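Local coordinates for protein peptidyl tryptophan dihydroxylase (Pseudomonas putida, PDB 7CTQ) that uses FAD to dihydroxylate a tryptophan side chain within a peptide, a step essential for making the tryptophylquinone cofactor of quinohemoprotein amine dehydrogenase, at residues Glu44-Ser47 with Gln48-Glu52; Gln73-Asn77 with Gly78-His82. All coordinates share one frame; numbering follows the deposited sequence.

Contact 1 (Glu44-Ser47 with Gln48-Glu52); sequences EGVS and QRVLE. With FAD (flavin-adenine dinucleotide), chain C.
S47 meets V50 where strand 43-46 gives way to helix 48-56. S47 takes the N-cap position. Its OG sits between its own backbone N and carbonyl carbon (chi1 67°), a rotation that places it against V50, with S47 OG 3.3 Å from V50 CG2. The tight side continues through V46. Its two methyls split between two helix residues: V46 CG2 lies 4.1 Å from L51 CD2, the side chains crossing at about a right angle, while V46 CG1 lies 4.3 Å from V50 CG1. F87 and L89 of the neighbouring strand, together with I275 of helix 274-282, continue this apolar packing. S47 N and Q48 N are buried here without a polar partner in the model.

The solvent side is looser. Q48 points away from the strand and bends at chi2, touching S47 mainly through CB. R49 offers S47 little more than its CB, and its guanidinium group makes a cation-pi contact with F276.

Toward the start of the strand, away from the helix, E44 lies over one face of the flavin. E44 CG is 3.4 Å from FAD C4X, and the carboxylate runs nearly parallel to the ring system. E44 OE1 accepts a hydrogen bond from the ribityl hydroxyl O2' of FAD at 2.8 Å, and E44 OE2 forms a salt bridge with R91. G45 holds the pyrimidine edge with backbone atoms alone. FAD N3 donates to G45 O at 2.8 Å, fairly straight at 163°, and G45 N donates to FAD O4 at 2.9 Å, more bent at 136°.

This donor and acceptor pair matches the flavin's own N3-H and C4=O. It implies recognition of the flavin edge by the main chain, with E44 adding a grip on the ribityl chain.

Contact 2 (Gln73-Asn77 with Gly78-His82); sequences QVHWN and GQQLH
Q73 and H82 lie side by side and point the same way, the Q73 amide and H82 ring only 10° apart in plane. Q73 CG is 3.5 Å from H82 ND1, and Q73 OE1 is 3.7 Å from H82 CE1. The same OE1 lies in plane at the edge of the H75 ring. Q80 CB covers one face of that ring, offset toward its rim, 4.2 Å from H75 NE2. With an alanine in place of Q73 the amide is gone, which would probably leave the H82 ring freer to turn and take away the neighbour at the H75 ring edge. On the other face, V74 CB packs 3.9 Å from L81 CD2; L81 CG is anti to its backbone N (chi1 -178°), which keeps the two side chains alongside.

Backbone bonds hold V74 beside L81. The two form a hydrogen-bonded antiparallel pair, V74 N to L81 O at 2.8 Å and L81 N to V74 O at 3.0 Å. Nearer the turn, Q79 N donates to W76 O at 3.1 Å, from above the carbonyl plane. The return bond from W76 N to Q79 O is weak.

Further out, helix 223-228 packs on Q73 and H75. N77 N is hydrogen-bonded to E328 OE2, and N77 OD1 accepts from Q329 N. N77 and G78 both have positive phi, as befits a type I' turn, and form the two-residue loop of a beta hairpin.

In the fold
Contact 1 is largely buried and contact 2 lies at the surface, their centres about 20 Å apart and their nearest atoms about 11 Å apart. They do not touch. Both reach the same mixed sheet, where strand 87-90 pairs with strand 43-46 and with strand 67-76. The chain runs from helix 48-56 of contact 1 to strand 67-76 of contact 2. In contact 1 a strand passes into a helix, apolar side chains pack across the junction, and E44 and G45 bind the cofactor. Contact 2 joins two strands through a tight turn. Its main-chain bonds join the two arms of a hairpin, and much of its side-chain packing is polar or aromatic.

Contact 1 (Glu44-Ser47 with Gln48-Glu52)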
# COMPACT_ATOMS: atom_id res chain seq x y z
N GLU A 44 -13.41 -0.52 -6.39
CA GLU A 44 -12.64 0.47 -5.67
C GLU A 44 -12.47 1.71 -6.52
O GLU A 44 -12.59 1.66 -7.75
CB GLU A 44 -11.27 -0.11 -5.29
CG GLU A 44 -11.33 -1.12 -4.15
CD GLU A 44 -10.12 -2.01 -4.08
OE1 GLU A 44 -10.03 -2.80 -3.11
OE2 GLU A 44 -9.25 -1.93 -4.98
N GLY A 45 -12.23 2.84 -5.86
CA GLY A 45 -11.89 4.07 -6.55
C GLY A 45 -10.40 4.13 -6.79
O GLY A 45 -9.60 3.91 -5.88
N VAL A 46 -10.02 4.43 -8.03
CA VAL A 46 -8.61 4.53 -8.41
C VAL A 46 -8.37 5.89 -9.04
O VAL A 46 -9.24 6.45 -9.72
CB VAL A 46 -8.17 3.40 -9.36
CG1 VAL A 46 -8.11 2.06 -8.61
CG2 VAL A 46 -9.10 3.30 -10.57
N SER A 47 -7.18 6.44 -8.79
CA SER A 47 -6.79 7.73 -9.33
C SER A 47 -6.11 7.55 -10.69
O SER A 47 -5.91 6.43 -11.18
CB SER A 47 -5.86 8.46 -8.35
OG SER A 47 -4.61 7.80 -8.19
N GLN A 48 -5.78 8.68 -11.32
CA GLN A 48 -5.05 8.66 -12.58
C GLN A 48 -3.65 8.07 -12.38
O GLN A 48 -3.15 7.34 -13.25
CB GLN A 48 -4.96 10.07 -13.16
CG GLN A 48 -4.24 11.10 -12.28
CD GLN A 48 -5.09 11.59 -11.10
OE1 GLN A 48 -6.31 11.43 -11.09
NE2 GLN A 48 -4.44 12.19 -10.11
N ARG A 49 -3.03 8.37 -11.24
CA ARG A 49 -1.68 7.89 -10.97
C ARG A 49 -1.64 6.37 -10.91
O ARG A 49 -0.77 5.74 -11.53
CB ARG A 49 -1.18 8.49 -9.65
CG ARG A 49 0.32 8.80 -9.61
CD ARG A 49 0.83 8.86 -8.18
NE ARG A 49 -0.19 9.33 -7.25
CZ ARG A 49 -0.02 9.43 -5.93
NH1 ARG A 49 1.14 9.09 -5.38
NH2 ARG A 49 -1.01 9.87 -5.17
N VAL A 50 -2.58 5.76 -10.19
CA VAL A 50 -2.55 4.32 -9.94
C VAL A 50 -2.49 3.53 -11.24
O VAL A 50 -1.78 2.53 -11.35
CB VAL A 50 -3.77 3.91 -9.09
CG1 VAL A 50 -3.79 2.41 -8.88
CG2 VAL A 50 -3.75 4.63 -7.74
N LEU A 51 -3.23 3.98 -12.26
CA LEU A 51 -3.43 3.14 -13.43
C LEU A 51 -2.18 3.09 -14.30
O LEU A 51 -1.82 2.02 -14.81
CB LEU A 51 -4.66 3.63 -14.20
CG LEU A 51 -6.05 3.39 -13.59
CD1 LEU A 51 -7.16 4.29 -14.36
CD2 LEU A 51 -6.37 1.90 -13.31
N GLU A 52 -1.49 4.22 -14.45
CA GLU A 52 -0.19 4.17 -15.12
C GLU A 52 0.91 3.70 -14.17
O GLU A 52 1.89 3.08 -14.62
CB GLU A 52 0.16 5.53 -15.72
CG GLU A 52 -0.53 5.77 -17.06
CD GLU A 52 -1.23 7.11 -17.14
OE1 GLU A 52 -1.95 7.36 -18.14
OE2 GLU A 52 -1.06 7.92 -16.20
PA FAD C . -4.83 -8.32 -2.30
O1A FAD C . -5.19 -7.39 -3.39
O2A FAD C . -5.93 -8.45 -1.25
O5B FAD C . -4.37 -9.67 -2.92
C5B FAD C . -4.35 -10.89 -2.15
C4B FAD C . -4.62 -12.02 -3.11
O4B FAD C . -4.38 -13.28 -2.44
C3B FAD C . -6.05 -12.08 -3.67
O3B FAD C . -6.02 -12.47 -5.04
C2B FAD C . -6.72 -13.13 -2.77
O2B FAD C . -7.76 -13.85 -3.43
C1B FAD C . -5.54 -14.07 -2.51
N9A FAD C . -5.62 -14.90 -1.31
C8A FAD C . -6.10 -14.58 -0.07
N7A FAD C . -6.02 -15.55 0.81
C5A FAD C . -5.47 -16.59 0.08
C6A FAD C . -5.14 -17.92 0.42
N6A FAD C . -5.32 -18.44 1.63
N1A FAD C . -4.59 -18.71 -0.54
C2A FAD C . -4.41 -18.19 -1.76
N3A FAD C . -4.68 -16.96 -2.19
C4A FAD C . -5.21 -16.20 -1.22
N1 FAD C . -7.42 0.54 -2.71
C2 FAD C . -7.61 1.42 -3.73
O2 FAD C . -6.71 1.68 -4.54
N3 FAD C . -8.83 2.05 -3.88
C4 FAD C . -9.94 1.86 -3.08
O4 FAD C . -10.98 2.47 -3.32
C4X FAD C . -9.73 0.92 -2.00
N5 FAD C . -10.73 0.69 -1.19
C5X FAD C . -10.54 -0.21 -0.15
C6 FAD C . -11.59 -0.45 0.73
C7 FAD C . -11.44 -1.34 1.80
C7M FAD C . -12.60 -1.58 2.73
C8 FAD C . -10.21 -1.98 1.99
C8M FAD C . -10.02 -2.95 3.13
C9 FAD C . -9.16 -1.74 1.11
C9A FAD C . -9.31 -0.85 0.05
N10 FAD C . -8.27 -0.59 -0.86
C10 FAD C . -8.44 0.31 -1.89
C1' FAD C . -6.95 -1.21 -0.67
C2' FAD C . -6.64 -2.34 -1.64
O2' FAD C . -7.70 -3.30 -1.68
C3' FAD C . -5.35 -3.01 -1.18
O3' FAD C . -4.40 -1.99 -0.90
C4' FAD C . -4.72 -3.99 -2.17
O4' FAD C . -5.71 -4.81 -2.80
C5' FAD C . -3.68 -4.85 -1.50
O5' FAD C . -2.98 -5.60 -2.50
P FAD C . -2.34 -6.98 -2.17
O1P FAD C . -1.31 -6.74 -1.06
O2P FAD C . -1.85 -7.64 -3.41
O3P FAD C . -3.55 -7.79 -1.54

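Contact 2 (Gln73-Asn77 with Gly78-His82)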
# COMPACT_ATOMS: atom_id res chain seq x y z
N GLN A 73 -19.66 12.32 -7.07
CA GLN A 73 -20.04 13.35 -6.11
C GLN A 73 -19.24 13.20 -4.83
O GLN A 73 -19.05 12.08 -4.32
CB GLN A 73 -21.55 13.27 -5.81
CG GLN A 73 -22.40 14.32 -6.54
CD GLN A 73 -23.88 14.28 -6.15
OE1 GLN A 73 -24.45 15.28 -5.71
NE2 GLN A 73 -24.50 13.12 -6.33
N VAL A 74 -18.74 14.31 -4.30
CA VAL A 74 -17.94 14.32 -3.08
C VAL A 74 -18.60 15.27 -2.08
O VAL A 74 -18.76 16.46 -2.37
CB VAL A 74 -16.48 14.71 -3.34
CG1 VAL A 74 -15.88 15.38 -2.11
CG2 VAL A 74 -15.67 13.49 -3.73
N HIS A 75 -19.00 14.73 -0.93
CA HIS A 75 -19.63 15.50 0.14
C HIS A 75 -18.69 15.44 1.35
O HIS A 75 -18.49 14.38 1.94
CB HIS A 75 -21.01 14.94 0.49
CG HIS A 75 -22.07 15.27 -0.52
ND1 HIS A 75 -21.91 15.03 -1.87
CD2 HIS A 75 -23.31 15.78 -0.36
CE1 HIS A 75 -23.01 15.40 -2.50
NE2 HIS A 75 -23.87 15.86 -1.62
N TRP A 76 -18.14 16.60 1.71
CA TRP A 76 -17.06 16.68 2.70
C TRP A 76 -16.89 18.12 3.12
O TRP A 76 -16.82 19.01 2.27
CB TRP A 76 -15.76 16.15 2.10
CG TRP A 76 -14.79 15.59 3.07
CD1 TRP A 76 -13.81 16.27 3.74
CD2 TRP A 76 -14.65 14.21 3.45
NE1 TRP A 76 -13.09 15.40 4.53
CE2 TRP A 76 -13.58 14.14 4.37
CE3 TRP A 76 -15.34 13.04 3.11
CZ2 TRP A 76 -13.18 12.94 4.95
CZ3 TRP A 76 -14.94 11.85 3.69
CH2 TRP A 76 -13.88 11.81 4.60
N ASN A 77 -16.83 18.37 4.43
CA ASN A 77 -16.61 19.72 4.97
C ASN A 77 -17.71 20.68 4.54
O ASN A 77 -17.46 21.87 4.33
CB ASN A 77 -15.24 20.26 4.57
CG ASN A 77 -14.78 21.41 5.45
OD1 ASN A 77 -14.95 21.39 6.66
ND2 ASN A 77 -14.17 22.42 4.83
N GLY A 78 -18.93 20.19 4.38
CA GLY A 78 -20.04 21.05 4.01
C GLY A 78 -20.08 21.47 2.56
O GLY A 78 -20.85 22.37 2.21
N GLN A 79 -19.30 20.82 1.68
CA GLN A 79 -19.19 21.21 0.28
C GLN A 79 -19.73 20.09 -0.59
O GLN A 79 -19.22 18.96 -0.53
CB GLN A 79 -17.73 21.50 -0.08
CG GLN A 79 -17.07 22.56 0.79
CD GLN A 79 -16.39 23.64 -0.02
OE1 GLN A 79 -17.00 24.66 -0.36
NE2 GLN A 79 -15.12 23.41 -0.35
N GLN A 80 -20.74 20.39 -1.40
CA GLN A 80 -21.16 19.49 -2.48
C GLN A 80 -20.27 19.77 -3.69
O GLN A 80 -20.35 20.84 -4.29
CB GLN A 80 -22.64 19.67 -2.81
CG GLN A 80 -23.49 20.21 -1.67
CD GLN A 80 -23.62 21.74 -1.69
OE1 GLN A 80 -23.68 22.36 -2.75
NE2 GLN A 80 -23.68 22.34 -0.50
N LEU A 81 -19.44 18.80 -4.04
CA LEU A 81 -18.34 18.98 -4.99
C LEU A 81 -18.41 17.88 -6.04
O LEU A 81 -18.51 16.70 -5.68
CB LEU A 81 -17.01 18.94 -4.23
CG LEU A 81 -15.65 19.13 -4.88
CD1 LEU A 81 -14.77 19.87 -3.89
CD2 LEU A 81 -15.04 17.79 -5.26
N HIS A 82 -18.37 18.25 -7.32
CA HIS A 82 -18.55 17.30 -8.42
C HIS A 82 -17.24 17.14 -9.20
O HIS A 82 -17.04 17.73 -10.26
CB HIS A 82 -19.70 17.75 -9.34
CG HIS A 82 -20.94 18.16 -8.60
ND1 HIS A 82 -22.00 17.30 -8.40
CD2 HIS A 82 -21.29 19.33 -8.02
CE1 HIS A 82 -22.95 17.93 -7.73
NE2 HIS A 82 -22.54 19.16 -7.48